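Local coordinates for protein MEM-A1 (Soil metagenome, PDB 6E0S) that probably hydrolyses beta-lactam antibiotics at a zinc-containing active site, as expected of a subclass B3 metallo-beta-lactamase, at residues R43-V48 with S235-A240; G55-D60 with V84-N89; D229-I234 with I259-C264. All blocks are in the same frame, centred on the assembly; numbering follows the deposited sequence.

Interaction 1: R43-V48 with S235-A240; sequences RGLSAV and SAHPDA
Ser46 and His237 each swing their first side-chain branch opposite their own carbonyl carbon (chi1 -66° and -74°), and this sets the hydroxyl of one and the ring of the other against the facing loop. From that position Ser46 OG donates to Ser235 O at 2.7 Å, tilted somewhat from the carbonyl plane. The adjacent backbone adds a second bond, Ser46 N to Ala236 O at 2.9 Å, which is close to straight (N-H...O 167°). Two successive carbonyls are thus gripped by one serine. The ring of Pro238 packs against the same hydroxyl: its CD lies 3.3 Å from Ser46 OG, while its CG meets Arg43 O at 3.4 Å.

Farther along the interface, the imidazole of His237 lies side by side with Leu45, with CE1 3.7 Å from Leu45 CD2. Its ND1 makes a weak bond to Gly44 O at 3.3 Å. A water joins this group by donating to both Gly44 O and Asp239 OD1, and it lies 2.7 Å from His237 ND1. His96 and Trp24 meet the same imidazole edge-to-face.

The His237 side chain comes to about 3 Å (nearest atoms) from a zinc ion, consistent with a metal ligand contributed by the loop after strand 232-235, as in other B3 enzymes; His91, His93 and His169 form a zinc site of the protein. With ND1 close to the water and weakly bonded to Gly44 O, and Leu45 alongside, the ring's rotation is probably restrained from the second shell, and Gly44 O probably helps orient this histidine beside the metal.

Interaction 2: G55-D60 with V84-N89; sequences GHILID and VKLILN
Ile57 and Leu88 meet at the centre of one face of this strand pair, where Ile57 CG2 lies 3.6 Å from Leu88 CD1. The branch gets there because CG2 stands anti to the Ile57 backbone N, while CG1 leans the other way and runs beside Leu86, 4.1 Å from its CD1. Leu88 CD1 also reaches toward Ile59, so one methyl group bridges two isoleucines. This face is covered by Leu156 and Trp176 from the second sheet. On the reverse face Leu58 CB packs on Val84 CG1 at 3.8 Å, with Leu103 of helix 100-107 lying over Leu58 and Ile87.

The strands run parallel, their axes 17° apart, as the two strands of a beta-alpha-beta unit whose connection carries helix 66-76, part of the alpha-beta/beta-alpha sandwich of the metallo-beta-lactamase fold, in which two sheets pack face to face with helices on their outer sides. Regular pairing holds from Ile57 onward: Leu58 N donates to Leu86 O at 2.9 Å, and Leu58 O accepts from Leu88 N at 2.7 Å. Before that the register slips by one residue, a beta bulge at Lys85, whose N still bonds to His56 O at 2.9 Å.

Toward the C-terminal ends Asp60 N bonds to Leu88 O at 2.8 Å. Here the contact turns polar: Asn89 ND2 donates to Asp60 OD1 at 3.1 Å on the syn side, 34° out of the carboxylate plane, with the amide and carboxylate planes turned 52° against each other. The same ND2 also bonds to the backbone O of zinc ligand His91, while Asp60 OD2 is held by Ser90 and Tyr191.

Interaction 3: D229-I234 with I259-C264; sequences DCDILI and IDRQAC
The disulfide between Cys230 and Cys264 ties the residues leading into strand 232-235, an edge strand of its sheet, to the first turn of helix 263-285. The SG atoms of Cys230 and Cys264 are 2.1 Å apart, with a chi3 of 78°. With Cys230 SG anti to the backbone N (chi1 179°) and Cys264 SG opposite its carbonyl carbon, the two sulfurs are directed at each other.

Beside it, Asp260 starts a type I turn into the helix, and its OD2 caps Gln262 N. Asp260 N crosses the contact to Asp231 O at 2.8 Å. Apolar contacts seal the strand side: Leu233 CB touches Ala263 CB at 3.8 Å, and the side chains of Ile232 and Ile259 lie aslant one another, with Ile232 CG1 3.7 Å from Ile259 CG1.

A salt-bridge network lies toward the solvent-exposed side of the contact. Arg261, its chain bent at chi3, sends NH1 to two carboxylates, Asp229 OD1 at 2.9 Å and Asp231 OD1 at 2.8 Å. Both oxygens lie close to the guanidinium plane, but Asp229 OD1 is met nearly along its C-O axis, while Asp231 OD1 is approached from above its own carboxylate plane. The other oxygen of Asp231 accepts from Ala188 N of the adjacent strand, which holds that carboxylate in place. Over one guanidinium face sits a water that accepts from Cys230 N at 3.0 Å and donates to Arg261 O at 3.1 Å.

Interactions 1 and 2 are buried, whereas interaction 3 is only partly so, and the chemistry follows: in interaction 3 a buried disulfide with a salt-bridge network at the exposed side, parallel-strand pairing between aliphatic faces in interaction 2, and backbone carbonyls gripped by a serine beside a zinc ion in interaction 1. Segments 229-234 and 235-240 are consecutive, placing interactions 1 and 3 on the same element; Val48 CG2 packs on Ile234 CD1 at 3.8 Å. Segment 43-48 leads into strand 48-50, the antiparallel neighbour of strand 56-59, so interaction 1 joins the sheet of interaction 2 to that of strand 232-235; Val48 O probably accepts from Ile59 N at 2.8 Å. Interactions 2 and 3 do not touch.

Interaction 1: R43-V48 with S235-A240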
ATOM      1  N   ARG A  43      -4.778   9.745  -8.863  1.00 20.19           N
ATOM      2  CA  ARG A  43      -4.241   9.162 -10.092  1.00 23.62           C
ATOM      3  C   ARG A  43      -2.901   8.449  -9.861  1.00 23.70           C
ATOM      4  O   ARG A  43      -2.650   7.381 -10.441  1.00 23.37           O
ATOM      5  CB  ARG A  43      -4.122  10.246 -11.157  1.00 24.76           C
ATOM      6  CG  ARG A  43      -3.634   9.744 -12.475  1.00 27.55           C
ATOM      7  CD  ARG A  43      -4.540   8.687 -13.048  1.00 25.99           C
ATOM      8  NE  ARG A  43      -4.014   8.259 -14.345  1.00 27.39           N
ATOM      9  CZ  ARG A  43      -4.653   7.445 -15.179  1.00 27.78           C
ATOM     10  NH1 ARG A  43      -5.840   6.980 -14.842  1.00 25.54           N
ATOM     11  NH2 ARG A  43      -4.101   7.115 -16.358  1.00 27.98           N
ATOM     12  N   GLY A  44      -2.043   8.990  -8.990  1.00 21.30           N
ATOM     13  CA  GLY A  44      -0.718   8.393  -8.847  1.00 22.52           C
ATOM     14  C   GLY A  44      -0.438   7.721  -7.518  1.00 21.16           C
ATOM     15  O   GLY A  44       0.687   7.241  -7.268  1.00 21.36           O
ATOM     16  N   LEU A  45      -1.441   7.673  -6.650  1.00 20.80           N
ATOM     17  CA  LEU A  45      -1.269   7.111  -5.308  1.00 20.40           C
ATOM     18  C   LEU A  45      -2.519   6.335  -4.958  1.00 20.02           C
ATOM     19  O   LEU A  45      -3.613   6.903  -4.937  1.00 18.59           O
ATOM     20  CB  LEU A  45      -1.019   8.201  -4.259  1.00 18.59           C
ATOM     21  CG  LEU A  45       0.186   9.108  -4.531  1.00 19.82           C
ATOM     22  CD1 LEU A  45       0.148  10.362  -3.620  1.00 19.28           C
ATOM     23  CD2 LEU A  45       1.482   8.348  -4.345  1.00 19.73           C
ATOM     24  N   SER A  46      -2.362   5.057  -4.641  1.00 19.75           N
ATOM     25  CA  SER A  46      -3.526   4.217  -4.409  1.00 18.67           C
ATOM     26  C   SER A  46      -4.131   4.446  -3.030  1.00 17.22           C
ATOM     27  O   SER A  46      -3.444   4.798  -2.072  1.00 16.75           O
ATOM     28  CB  SER A  46      -3.168   2.729  -4.540  1.00 17.42           C
ATOM     29  OG  SER A  46      -2.806   2.455  -5.870  1.00 18.11           O
ATOM     30  N   ALA A  47      -5.430   4.186  -2.942  1.00 16.13           N
ATOM     31  CA  ALA A  47      -6.111   3.904  -1.691  1.00 14.87           C
ATOM     32  C   ALA A  47      -7.277   3.004  -2.041  1.00 15.95           C
ATOM     33  O   ALA A  47      -7.875   3.145  -3.104  1.00 17.03           O
ATOM     34  CB  ALA A  47      -6.610   5.180  -0.990  1.00 15.80           C
ATOM     35  N   VAL A  48      -7.616   2.088  -1.147  1.00 14.42           N
ATOM     36  CA  VAL A  48      -8.610   1.079  -1.461  1.00 15.33           C
ATOM     37  C   VAL A  48      -9.570   0.959  -0.293  1.00 15.92           C
ATOM     38  O   VAL A  48      -9.141   0.793   0.856  1.00 16.80           O
ATOM     39  CB  VAL A  48      -7.943  -0.274  -1.779  1.00 16.94           C
ATOM     40  CG1 VAL A  48      -8.983  -1.418  -1.716  1.00 17.58           C
ATOM     41  CG2 VAL A  48      -7.253  -0.206  -3.146  1.00 16.20           C
ATOM     42  N   SER A 235      -1.241  -1.956  -6.675  1.00 18.59           N
ATOM     43  CA  SER A 235       0.021  -1.619  -6.027  1.00 18.16           C
ATOM     44  C   SER A 235      -0.037  -0.179  -5.523  1.00 17.30           C
ATOM     45  O   SER A 235      -0.824   0.628  -6.013  1.00 17.93           O
ATOM     46  CB  SER A 235       1.199  -1.795  -6.986  1.00 20.36           C
ATOM     47  OG  SER A 235       0.940  -1.080  -8.176  1.00 20.67           O
ATOM     48  N   ALA A 236       0.792   0.119  -4.516  1.00 17.70           N
ATOM     49  CA  ALA A 236       0.732   1.423  -3.852  1.00 18.00           C
ATOM     50  C   ALA A 236       0.871   2.582  -4.831  1.00 19.53           C
ATOM     51  O   ALA A 236       0.196   3.614  -4.687  1.00 18.81           O
ATOM     52  CB  ALA A 236       1.817   1.507  -2.779  1.00 18.77           C
ATOM     53  N   HIS A 237       1.782   2.456  -5.808  1.00 20.27           N
ATOM     54  CA  HIS A 237       1.730   3.302  -6.997  1.00 22.28           C
ATOM     55  C   HIS A 237       0.956   2.529  -8.054  1.00 20.94           C
ATOM     56  O   HIS A 237       1.449   1.491  -8.522  1.00 21.23           O
ATOM     57  CB  HIS A 237       3.135   3.654  -7.495  1.00 23.97           C
ATOM     58  CG  HIS A 237       3.823   4.662  -6.635  1.00 26.69           C
ATOM     59  ND1 HIS A 237       3.673   6.021  -6.821  1.00 27.88           N
ATOM     60  CD2 HIS A 237       4.612   4.518  -5.544  1.00 27.53           C
ATOM     61  CE1 HIS A 237       4.381   6.670  -5.914  1.00 28.95           C
ATOM     62  NE2 HIS A 237       4.946   5.782  -5.116  1.00 29.25           N
ATOM     63  N   PRO A 238      -0.258   2.946  -8.413  1.00 21.44           N
ATOM     64  CA  PRO A 238      -1.118   2.063  -9.232  1.00 20.31           C
ATOM     65  C   PRO A 238      -0.535   1.768 -10.605  1.00 21.56           C
ATOM     66  O   PRO A 238      -0.658   0.650 -11.115  1.00 20.97           O
ATOM     67  CB  PRO A 238      -2.442   2.845  -9.318  1.00 20.88           C
ATOM     68  CG  PRO A 238      -2.077   4.308  -9.003  1.00 19.83           C
ATOM     69  CD  PRO A 238      -0.941   4.188  -7.998  1.00 20.58           C
ATOM     70  N   ASP A 239       0.134   2.753 -11.201  1.00 22.63           N
ATOM     71  CA  ASP A 239       0.769   2.575 -12.491  1.00 25.02           C
ATOM     72  C   ASP A 239       1.821   1.476 -12.445  1.00 24.06           C
ATOM     73  O   ASP A 239       2.044   0.807 -13.450  1.00 23.51           O
ATOM     74  CB  ASP A 239       1.402   3.900 -12.931  1.00 30.32           C
ATOM     75  CG  ASP A 239       2.111   4.633 -11.772  1.00 36.00           C
ATOM     76  OD1 ASP A 239       1.461   4.979 -10.734  1.00 35.28           O
ATOM     77  OD2 ASP A 239       3.341   4.863 -11.904  1.00 39.57           O
ATOM     78  N   ALA A 240       2.448   1.242 -11.278  1.00 23.31           N
ATOM     79  CA  ALA A 240       3.540   0.277 -11.242  1.00 24.26           C
ATOM     80  C   ALA A 240       3.037  -1.163 -11.310  1.00 22.45           C
ATOM     81  O   ALA A 240       3.807  -2.060 -11.670  1.00 23.05           O
ATOM     82  CB  ALA A 240       4.411   0.481  -9.993  1.00 24.78           C
TER
HETATM   83  O   HOH W   1      -0.521   6.474 -12.065  1.00 37.59           O
HETATM   84  O   HOH W   2       2.827   6.700  -9.254  1.00 36.26           O

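Interaction 2: G55-D60 with V84-N89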
ATOM      1  N   GLY A  55     -19.045  -2.003   8.756  1.00 20.75           N
ATOM      2  CA  GLY A  55     -17.954  -1.039   8.729  1.00 19.29           C
ATOM      3  C   GLY A  55     -16.902  -1.383   7.688  1.00 17.76           C
ATOM      4  O   GLY A  55     -16.846  -2.518   7.195  1.00 17.49           O
ATOM      5  N   HIS A  56     -16.049  -0.421   7.355  1.00 15.41           N
ATOM      6  CA  HIS A  56     -15.148  -0.558   6.226  1.00 16.07           C
ATOM      7  C   HIS A  56     -13.700  -0.503   6.674  1.00 15.87           C
ATOM      8  O   HIS A  56     -13.365   0.071   7.717  1.00 17.92           O
ATOM      9  CB  HIS A  56     -15.357   0.569   5.197  1.00 16.88           C
ATOM     10  CG  HIS A  56     -16.792   0.960   5.003  1.00 17.02           C
ATOM     11  ND1 HIS A  56     -17.788   0.058   4.677  1.00 17.73           N
ATOM     12  CD2 HIS A  56     -17.404   2.164   5.119  1.00 17.34           C
ATOM     13  CE1 HIS A  56     -18.945   0.689   4.589  1.00 18.30           C
ATOM     14  NE2 HIS A  56     -18.740   1.971   4.849  1.00 18.85           N
ATOM     15  N   ILE A  57     -12.837  -1.051   5.820  1.00 14.16           N
ATOM     16  CA  ILE A  57     -11.391  -0.966   5.968  1.00 15.16           C
ATOM     17  C   ILE A  57     -10.855  -0.116   4.834  1.00 15.51           C
ATOM     18  O   ILE A  57     -11.190  -0.349   3.666  1.00 16.31           O
ATOM     19  CB  ILE A  57     -10.746  -2.358   5.952  1.00 15.45           C
ATOM     20  CG1 ILE A  57     -11.287  -3.142   7.138  1.00 15.16           C
ATOM     21  CG2 ILE A  57      -9.208  -2.242   5.902  1.00 15.53           C
ATOM     22  CD1 ILE A  57     -10.809  -4.648   7.194  1.00 16.19           C
ATOM     23  N   LEU A  58     -10.017   0.856   5.165  1.00 15.14           N
ATOM     24  CA  LEU A  58      -9.388   1.693   4.154  1.00 14.65           C
ATOM     25  C   LEU A  58      -7.881   1.433   4.136  1.00 16.68           C
ATOM     26  O   LEU A  58      -7.242   1.444   5.189  1.00 18.66           O
ATOM     27  CB  LEU A  58      -9.694   3.160   4.427  1.00 15.23           C
ATOM     28  CG  LEU A  58      -8.990   4.124   3.493  1.00 16.26           C
ATOM     29  CD1 LEU A  58      -9.547   4.092   2.035  1.00 15.48           C
ATOM     30  CD2 LEU A  58      -9.034   5.546   4.097  1.00 16.41           C
ATOM     31  N   ILE A  59      -7.324   1.141   2.957  1.00 14.25           N
ATOM     32  CA  ILE A  59      -5.881   0.932   2.805  1.00 13.29           C
ATOM     33  C   ILE A  59      -5.287   2.212   2.239  1.00 14.08           C
ATOM     34  O   ILE A  59      -5.626   2.623   1.124  1.00 16.32           O
ATOM     35  CB  ILE A  59      -5.536  -0.273   1.919  1.00 13.13           C
ATOM     36  CG1 ILE A  59      -6.187  -1.540   2.443  1.00 14.29           C
ATOM     37  CG2 ILE A  59      -3.995  -0.497   1.913  1.00 12.68           C
ATOM     38  CD1 ILE A  59      -5.787  -2.783   1.658  1.00 13.62           C
ATOM     39  N   ASP A  60      -4.446   2.847   3.065  1.00 15.10           N
ATOM     40  CA  ASP A  60      -3.568   3.968   2.751  1.00 16.05           C
ATOM     41  C   ASP A  60      -4.320   5.290   2.738  1.00 16.67           C
ATOM     42  O   ASP A  60      -5.560   5.326   2.702  1.00 17.44           O
ATOM     43  CB  ASP A  60      -2.809   3.747   1.437  1.00 15.83           C
ATOM     44  CG  ASP A  60      -1.486   3.055   1.665  1.00 17.28           C
ATOM     45  OD1 ASP A  60      -1.122   2.834   2.838  1.00 16.60           O
ATOM     46  OD2 ASP A  60      -0.807   2.703   0.680  1.00 18.27           O
ATOM     47  N   VAL A  84     -15.779   4.032   8.418  1.00 18.23           N
ATOM     48  CA  VAL A  84     -14.462   3.432   8.229  1.00 16.58           C
ATOM     49  C   VAL A  84     -13.908   3.156   9.615  1.00 15.91           C
ATOM     50  O   VAL A  84     -13.679   4.087  10.396  1.00 16.16           O
ATOM     51  CB  VAL A  84     -13.534   4.353   7.436  1.00 16.51           C
ATOM     52  CG1 VAL A  84     -12.098   3.730   7.310  1.00 17.17           C
ATOM     53  CG2 VAL A  84     -14.154   4.663   6.054  1.00 17.25           C
ATOM     54  N   LYS A  85     -13.676   1.884   9.911  1.00 15.54           N
ATOM     55  CA  LYS A  85     -13.254   1.472  11.239  1.00 16.61           C
ATOM     56  C   LYS A  85     -11.747   1.300  11.362  1.00 15.57           C
ATOM     57  O   LYS A  85     -11.197   1.454  12.461  1.00 14.67           O
ATOM     58  CB  LYS A  85     -13.947   0.157  11.605  1.00 17.28           C
ATOM     59  CG  LYS A  85     -15.466   0.257  11.597  1.00 20.12           C
ATOM     60  CD  LYS A  85     -15.932   1.408  12.493  1.00 23.88           C
ATOM     61  CE  LYS A  85     -17.398   1.746  12.306  1.00 27.46           C
ATOM     62  NZ  LYS A  85     -17.776   3.017  13.060  1.00 27.35           N
ATOM     63  N   LEU A  86     -11.075   0.957  10.265  1.00 14.82           N
ATOM     64  CA  LEU A  86      -9.651   0.640  10.309  1.00 15.60           C
ATOM     65  C   LEU A  86      -9.007   1.247   9.093  1.00 16.67           C
ATOM     66  O   LEU A  86      -9.579   1.190   8.006  1.00 17.71           O
ATOM     67  CB  LEU A  86      -9.386  -0.881  10.292  1.00 13.98           C
ATOM     68  CG  LEU A  86     -10.111  -1.677  11.382  1.00 16.49           C
ATOM     69  CD1 LEU A  86     -10.148  -3.150  11.044  1.00 17.08           C
ATOM     70  CD2 LEU A  86      -9.352  -1.453  12.686  1.00 15.86           C
ATOM     71  N   ILE A  87      -7.836   1.830   9.279  1.00 16.43           N
ATOM     72  CA  ILE A  87      -7.034   2.337   8.173  1.00 15.88           C
ATOM     73  C   ILE A  87      -5.727   1.572   8.224  1.00 16.90           C
ATOM     74  O   ILE A  87      -5.069   1.557   9.272  1.00 18.73           O
ATOM     75  CB  ILE A  87      -6.802   3.850   8.271  1.00 16.56           C
ATOM     76  CG1 ILE A  87      -8.129   4.597   8.108  1.00 16.66           C
ATOM     77  CG2 ILE A  87      -5.828   4.283   7.181  1.00 14.81           C
ATOM     78  CD1 ILE A  87      -8.054   6.124   8.543  1.00 17.18           C
ATOM     79  N   LEU A  88      -5.382   0.891   7.124  1.00 15.22           N
ATOM     80  CA  LEU A  88      -4.157   0.089   7.059  1.00 15.42           C
ATOM     81  C   LEU A  88      -3.120   0.845   6.247  1.00 16.12           C
ATOM     82  O   LEU A  88      -3.465   1.561   5.310  1.00 17.40           O
ATOM     83  CB  LEU A  88      -4.407  -1.279   6.413  1.00 18.11           C
ATOM     84  CG  LEU A  88      -5.686  -2.016   6.780  1.00 18.61           C
ATOM     85  CD1 LEU A  88      -5.798  -3.402   6.069  1.00 17.34           C
ATOM     86  CD2 LEU A  88      -5.858  -2.122   8.311  1.00 18.66           C
ATOM     87  N   ASN A  89      -1.854   0.720   6.613  1.00 15.83           N
ATOM     88  CA  ASN A  89      -0.786   1.413   5.888  1.00 17.19           C
ATOM     89  C   ASN A  89       0.102   0.409   5.165  1.00 18.03           C
ATOM     90  O   ASN A  89       0.472  -0.627   5.733  1.00 18.58           O
ATOM     91  CB  ASN A  89       0.035   2.259   6.858  1.00 16.65           C
ATOM     92  CG  ASN A  89       1.190   3.008   6.185  1.00 17.85           C
ATOM     93  OD1 ASN A  89       2.301   3.031   6.718  1.00 17.34           O
ATOM     94  ND2 ASN A  89       0.921   3.663   5.048  1.00 17.62           N
TER

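Interaction 3: D229-I234 with I259-C264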
ATOM      1  N   ASP A 229      -1.038 -15.686  -3.788  1.00 23.56           N
ATOM      2  CA  ASP A 229      -2.319 -15.911  -4.462  1.00 23.20           C
ATOM      3  C   ASP A 229      -2.819 -14.563  -4.968  1.00 22.06           C
ATOM      4  O   ASP A 229      -3.191 -13.690  -4.173  1.00 22.39           O
ATOM      5  CB  ASP A 229      -3.314 -16.575  -3.496  1.00 24.26           C
ATOM      6  CG  ASP A 229      -4.554 -17.137  -4.190  1.00 25.40           C
ATOM      7  OD1 ASP A 229      -4.641 -17.119  -5.445  1.00 26.17           O
ATOM      8  OD2 ASP A 229      -5.461 -17.594  -3.448  1.00 25.58           O
ATOM      9  N   CYS A 230      -2.794 -14.348  -6.287  1.00 20.52           N
ATOM     10  CA  CYS A 230      -2.919 -12.983  -6.815  1.00 20.18           C
ATOM     11  C   CYS A 230      -3.848 -12.943  -8.030  1.00 21.65           C
ATOM     12  O   CYS A 230      -3.385 -12.994  -9.173  1.00 25.26           O
ATOM     13  CB  CYS A 230      -1.532 -12.462  -7.156  1.00 21.01           C
ATOM     14  SG  CYS A 230      -1.455 -10.811  -7.851  1.00 20.58           S
ATOM     15  N   ASP A 231      -5.157 -12.834  -7.784  1.00 17.63           N
ATOM     16  CA  ASP A 231      -6.069 -12.634  -8.901  1.00 18.60           C
ATOM     17  C   ASP A 231      -6.100 -11.179  -9.347  1.00 18.39           C
ATOM     18  O   ASP A 231      -6.082 -10.900 -10.554  1.00 17.11           O
ATOM     19  CB  ASP A 231      -7.475 -13.076  -8.528  1.00 18.75           C
ATOM     20  CG  ASP A 231      -7.612 -14.583  -8.481  1.00 19.91           C
ATOM     21  OD1 ASP A 231      -7.061 -15.245  -9.382  1.00 21.16           O
ATOM     22  OD2 ASP A 231      -8.217 -15.089  -7.518  1.00 19.39           O
ATOM     23  N   ILE A 232      -6.175 -10.239  -8.404  1.00 17.07           N
ATOM     24  CA  ILE A 232      -6.251  -8.818  -8.728  1.00 18.34           C
ATOM     25  C   ILE A 232      -5.198  -8.082  -7.915  1.00 18.80           C
ATOM     26  O   ILE A 232      -5.241  -8.096  -6.677  1.00 19.48           O
ATOM     27  CB  ILE A 232      -7.645  -8.236  -8.444  1.00 17.86           C
ATOM     28  CG1 ILE A 232      -8.704  -8.929  -9.332  1.00 17.38           C
ATOM     29  CG2 ILE A 232      -7.636  -6.694  -8.630  1.00 17.20           C
ATOM     30  CD1 ILE A 232     -10.180  -8.518  -9.023  1.00 18.04           C
ATOM     31  N   LEU A 233      -4.274  -7.429  -8.597  1.00 18.34           N
ATOM     32  CA  LEU A 233      -3.218  -6.656  -7.960  1.00 17.73           C
ATOM     33  C   LEU A 233      -3.574  -5.176  -7.958  1.00 18.06           C
ATOM     34  O   LEU A 233      -3.976  -4.636  -8.991  1.00 20.70           O
ATOM     35  CB  LEU A 233      -1.892  -6.864  -8.713  1.00 17.58           C
ATOM     36  CG  LEU A 233      -0.817  -5.819  -8.421  1.00 17.95           C
ATOM     37  CD1 LEU A 233      -0.313  -5.979  -6.995  1.00 18.61           C
ATOM     38  CD2 LEU A 233       0.375  -5.913  -9.416  1.00 18.90           C
ATOM     39  N   ILE A 234      -3.391  -4.516  -6.812  1.00 16.84           N
ATOM     40  CA  ILE A 234      -3.417  -3.054  -6.723  1.00 16.28           C
ATOM     41  C   ILE A 234      -2.148  -2.648  -5.996  1.00 17.18           C
ATOM     42  O   ILE A 234      -1.974  -2.993  -4.833  1.00 17.66           O
ATOM     43  CB  ILE A 234      -4.649  -2.541  -5.976  1.00 17.51           C
ATOM     44  CG1 ILE A 234      -5.914  -2.981  -6.702  1.00 20.44           C
ATOM     45  CG2 ILE A 234      -4.584  -1.008  -5.852  1.00 16.80           C
ATOM     46  CD1 ILE A 234      -7.183  -2.798  -5.866  1.00 23.43           C
ATOM     47  N   ILE A 259      -8.608  -8.922 -13.394  1.00 20.50           N
ATOM     48  CA  ILE A 259      -8.037 -10.220 -13.050  1.00 20.36           C
ATOM     49  C   ILE A 259      -6.865 -10.543 -13.961  1.00 19.55           C
ATOM     50  O   ILE A 259      -6.989 -10.516 -15.191  1.00 21.02           O
ATOM     51  CB  ILE A 259      -9.103 -11.326 -13.128  1.00 20.58           C
ATOM     52  CG1 ILE A 259     -10.157 -11.068 -12.037  1.00 22.02           C
ATOM     53  CG2 ILE A 259      -8.433 -12.710 -12.993  1.00 21.60           C
ATOM     54  CD1 ILE A 259     -11.309 -12.070 -12.005  1.00 23.60           C
ATOM     55  N   ASP A 260      -5.730 -10.885 -13.352  1.00 22.89           N
ATOM     56  CA  ASP A 260      -4.556 -11.334 -14.101  1.00 24.22           C
ATOM     57  C   ASP A 260      -3.663 -12.064 -13.102  1.00 21.82           C
ATOM     58  O   ASP A 260      -2.967 -11.416 -12.312  1.00 20.48           O
ATOM     59  CB  ASP A 260      -3.815 -10.174 -14.742  1.00 27.26           C
ATOM     60  CG  ASP A 260      -2.624 -10.641 -15.576  1.00 30.55           C
ATOM     61  OD1 ASP A 260      -2.188  -9.869 -16.445  1.00 33.52           O
ATOM     62  OD2 ASP A 260      -2.140 -11.781 -15.380  1.00 30.49           O
ATOM     63  N   ARG A 261      -3.653 -13.394 -13.176  1.00 22.18           N
ATOM     64  CA  ARG A 261      -2.948 -14.142 -12.146  1.00 24.08           C
ATOM     65  C   ARG A 261      -1.434 -14.071 -12.280  1.00 24.91           C
ATOM     66  O   ARG A 261      -0.733 -14.583 -11.395  1.00 25.42           O
ATOM     67  CB  ARG A 261      -3.436 -15.597 -12.139  1.00 25.61           C
ATOM     68  CG  ARG A 261      -4.830 -15.741 -11.481  1.00 26.94           C
ATOM     69  CD  ARG A 261      -5.203 -17.204 -11.155  1.00 31.37           C
ATOM     70  NE  ARG A 261      -4.241 -17.856 -10.266  1.00 34.49           N
ATOM     71  CZ  ARG A 261      -4.222 -17.711  -8.938  1.00 36.14           C
ATOM     72  NH1 ARG A 261      -5.113 -16.939  -8.314  1.00 33.63           N
ATOM     73  NH2 ARG A 261      -3.311 -18.348  -8.224  1.00 38.96           N
ATOM     74  N   GLN A 262      -0.903 -13.439 -13.324  1.00 22.69           N
ATOM     75  CA  GLN A 262       0.534 -13.177 -13.393  1.00 23.80           C
ATOM     76  C   GLN A 262       0.905 -11.771 -12.932  1.00 22.43           C
ATOM     77  O   GLN A 262       2.097 -11.429 -12.947  1.00 21.31           O
ATOM     78  CB  GLN A 262       1.066 -13.407 -14.808  1.00 28.11           C
ATOM     79  CG  GLN A 262       0.773 -14.807 -15.371  1.00 33.41           C
ATOM     80  CD  GLN A 262       1.288 -15.941 -14.484  1.00 39.34           C
ATOM     81  OE1 GLN A 262       2.436 -15.934 -14.023  1.00 41.44           O
ATOM     82  NE2 GLN A 262       0.425 -16.918 -14.232  1.00 43.04           N
ATOM     83  N   ALA A 263      -0.059 -10.968 -12.473  1.00 21.29           N
ATOM     84  CA  ALA A 263       0.241  -9.562 -12.169  1.00 21.24           C
ATOM     85  C   ALA A 263       1.262  -9.410 -11.030  1.00 21.73           C
ATOM     86  O   ALA A 263       2.171  -8.574 -11.114  1.00 21.56           O
ATOM     87  CB  ALA A 263      -1.048  -8.795 -11.840  1.00 19.40           C
ATOM     88  N   CYS A 264       1.105 -10.162  -9.931  1.00 21.09           N
ATOM     89  CA  CYS A 264       2.057 -10.025  -8.824  1.00 21.40           C
ATOM     90  C   CYS A 264       3.450 -10.523  -9.216  1.00 22.73           C
ATOM     91  O   CYS A 264       4.465  -9.931  -8.824  1.00 21.46           O
ATOM     92  CB  CYS A 264       1.563 -10.778  -7.581  1.00 20.66           C
ATOM     93  SG  CYS A 264       0.142 -10.051  -6.770  1.00 21.08           S
TER
HETATM   94  O   HOH W   3      -1.821 -15.762  -8.730  1.00 25.34           O